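Local coordinates for protein collagen adhesin (Staphylococcus aureus, PDB 2F68) that binds collagen on behalf of the bacterium as a cell-adhesion protein, probably by wrapping its two beta-rich domains around the collagen triple helix, at residues E162-V167 and H296-N301. Numbering follows the deposited sequence.
Sequences EDTTHV and HNINAN
Thr164 meets Asn297 and Ile298 in a sparse, water-bridged contact at the junction between the Ig-type and collagen-binding beta domains of this adhesin. The lead-in to strand 166-173, within the collagen-binding domain, here passes the linker between strand 289-296 and strand 300-307. The latter pairs antiparallel with strand 104-116 in the other domain's sheet, consistent with a domain swap. The evidence for a light touch is that only 60 Å² is buried and no direct hydrogen bond spans the gap. Thr164 and Ile298 have the nearest CA atoms, 7.6 Å apart, and Thr164 OG1 comes alongside Ile298 CG1 at 4.2 Å. Met159 touches Thr164, Asn297 and Ile298, while Tyr67 of strand 62-75 packs on Ile298. Within the approaching loop, Asp163 accepts a bond on each carboxylate oxygen, from Thr165 OG1 and from His166 ND1, both on the syn side, with His166 ND1 2.7 Å from Asp163 OD2. Asn297 ND2 bonds to Gln267 O, consistent with the amide being held in this rotation. With CG anti to the backbone N (chi1 -160°), Asn297 OD1 accepts from Ile298 N above the carbonyl plane and from one water, 3.0 Å away, that lies 2.7 Å from Thr164 OG1.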
loop_
_atom_site.group_PDB
_atom_site.type_symbol
_atom_site.label_atom_id
_atom_site.label_comp_id
_atom_site.label_asym_id
_atom_site.label_seq_id
_atom_site.Cartn_x
_atom_site.Cartn_y
_atom_site.Cartn_z
ATOM N N GLU A 162 -1.436 6.161 2.374
ATOM C CA GLU A 162 -1.677 7.011 3.543
ATOM C C GLU A 162 -1.377 6.308 4.869
ATOM O O GLU A 162 -1.091 6.966 5.873
ATOM C CB GLU A 162 -3.107 7.577 3.540
ATOM C CG GLU A 162 -4.230 6.543 3.422
ATOM C CD GLU A 162 -4.715 6.342 1.994
ATOM O OE1 GLU A 162 -3.881 6.331 1.062
ATOM O OE2 GLU A 162 -5.940 6.186 1.804
ATOM N N ASP A 163 -1.438 4.977 4.867
ATOM C CA ASP A 163 -1.209 4.187 6.076
ATOM C C ASP A 163 -0.335 2.962 5.800
ATOM O O ASP A 163 -0.804 1.958 5.254
ATOM C CB ASP A 163 -2.547 3.774 6.704
ATOM C CG ASP A 163 -2.393 3.218 8.111
ATOM O OD1 ASP A 163 -1.463 3.638 8.833
ATOM O OD2 ASP A 163 -3.216 2.362 8.499
ATOM N N THR A 164 0.937 3.055 6.186
ATOM C CA THR A 164 1.905 1.977 5.966
ATOM C C THR A 164 1.915 0.944 7.097
ATOM O O THR A 164 2.479 -0.141 6.945
ATOM C CB THR A 164 3.341 2.526 5.746
ATOM O OG1 THR A 164 4.182 1.487 5.229
ATOM C CG2 THR A 164 3.938 3.064 7.049
ATOM N N THR A 165 1.289 1.287 8.221
ATOM C CA THR A 165 1.289 0.432 9.411
ATOM C C THR A 165 0.314 -0.743 9.310
ATOM O O THR A 165 0.396 -1.693 10.092
ATOM C CB THR A 165 0.992 1.238 10.699
ATOM O OG1 THR A 165 -0.223 1.979 10.538
ATOM C CG2 THR A 165 2.134 2.199 11.012
ATOM N N HIS A 166 -0.603 -0.671 8.347
ATOM C CA HIS A 166 -1.605 -1.716 8.147
ATOM C C HIS A 166 -1.508 -2.361 6.768
ATOM O O HIS A 166 -1.138 -1.708 5.790
ATOM C CB HIS A 166 -3.013 -1.156 8.362
ATOM C CG HIS A 166 -3.333 -0.858 9.793
ATOM N ND1 HIS A 166 -3.089 0.370 10.370
ATOM C CD2 HIS A 166 -3.880 -1.627 10.763
ATOM C CE1 HIS A 166 -3.471 0.344 11.634
ATOM N NE2 HIS A 166 -3.955 -0.857 11.898
ATOM N N VAL A 167 -1.839 -3.649 6.706
ATOM C CA VAL A 167 -1.911 -4.379 5.443
ATOM C C VAL A 167 -3.350 -4.835 5.208
ATOM O O VAL A 167 -3.911 -5.591 6.005
ATOM C CB VAL A 167 -0.952 -5.601 5.412
ATOM C CG1 VAL A 167 -0.997 -6.285 4.050
ATOM C CG2 VAL A 167 0.475 -5.185 5.742
ATOM N N HIS A 296 4.257 -7.080 -0.312
ATOM C CA HIS A 296 5.610 -6.602 -0.041
ATOM C C HIS A 296 5.597 -5.297 0.752
ATOM O O HIS A 296 4.783 -4.408 0.489
ATOM C CB HIS A 296 6.389 -6.417 -1.346
ATOM C CG HIS A 296 6.567 -7.681 -2.128
ATOM N ND1 HIS A 296 5.720 -8.050 -3.149
ATOM C CD2 HIS A 296 7.495 -8.663 -2.034
ATOM C CE1 HIS A 296 6.118 -9.205 -3.654
ATOM N NE2 HIS A 296 7.193 -9.598 -2.995
ATOM N N ASN A 297 6.505 -5.198 1.720
ATOM C CA ASN A 297 6.640 -4.005 2.550
ATOM C C ASN A 297 7.326 -2.868 1.796
ATOM O O ASN A 297 8.141 -3.109 0.903
ATOM C CB ASN A 297 7.410 -4.334 3.833
ATOM C CG ASN A 297 7.174 -3.319 4.945
ATOM O OD1 ASN A 297 6.327 -2.430 4.832
ATOM N ND2 ASN A 297 7.926 -3.455 6.031
ATOM N N ILE A 298 6.990 -1.634 2.166
ATOM C CA ILE A 298 7.515 -0.447 1.493
ATOM C C ILE A 298 8.956 -0.148 1.905
ATOM O O ILE A 298 9.281 -0.114 3.094
ATOM C CB ILE A 298 6.609 0.799 1.732
ATOM C CG1 ILE A 298 5.169 0.539 1.253
ATOM C CG2 ILE A 298 7.202 2.054 1.080
ATOM C CD1 ILE A 298 5.032 0.062 -0.200
ATOM N N ASN A 299 9.809 0.062 0.904
ATOM C CA ASN A 299 11.214 0.388 1.120
ATOM C C ASN A 299 11.472 1.890 1.023
ATOM O O ASN A 299 11.095 2.530 0.037
ATOM C CB ASN A 299 12.102 -0.360 0.118
ATOM C CG ASN A 299 11.927 -1.869 0.189
ATOM O OD1 ASN A 299 11.874 -2.455 1.272
ATOM N ND2 ASN A 299 11.845 -2.506 -0.974
ATOM N N ALA A 300 12.108 2.441 2.054
ATOM C CA ALA A 300 12.465 3.857 2.087
ATOM C C ALA A 300 13.776 4.073 2.837
ATOM O O ALA A 300 13.900 3.712 4.010
ATOM C CB ALA A 300 11.343 4.679 2.710
ATOM N N ASN A 301 14.752 4.658 2.144
ATOM C CA ASN A 301 16.079 4.900 2.708
ATOM C C ASN A 301 16.600 6.303 2.406
ATOM O O ASN A 301 16.293 6.876 1.358
ATOM C CB ASN A 301 17.080 3.857 2.195
ATOM C CG ASN A 301 16.750 2.447 2.656
ATOM O OD1 ASN A 301 16.498 2.205 3.838
ATOM N ND2 ASN A 301 16.761 1.504 1.721
HETATM O O HOH W 1 5.894 -0.079 6.690
#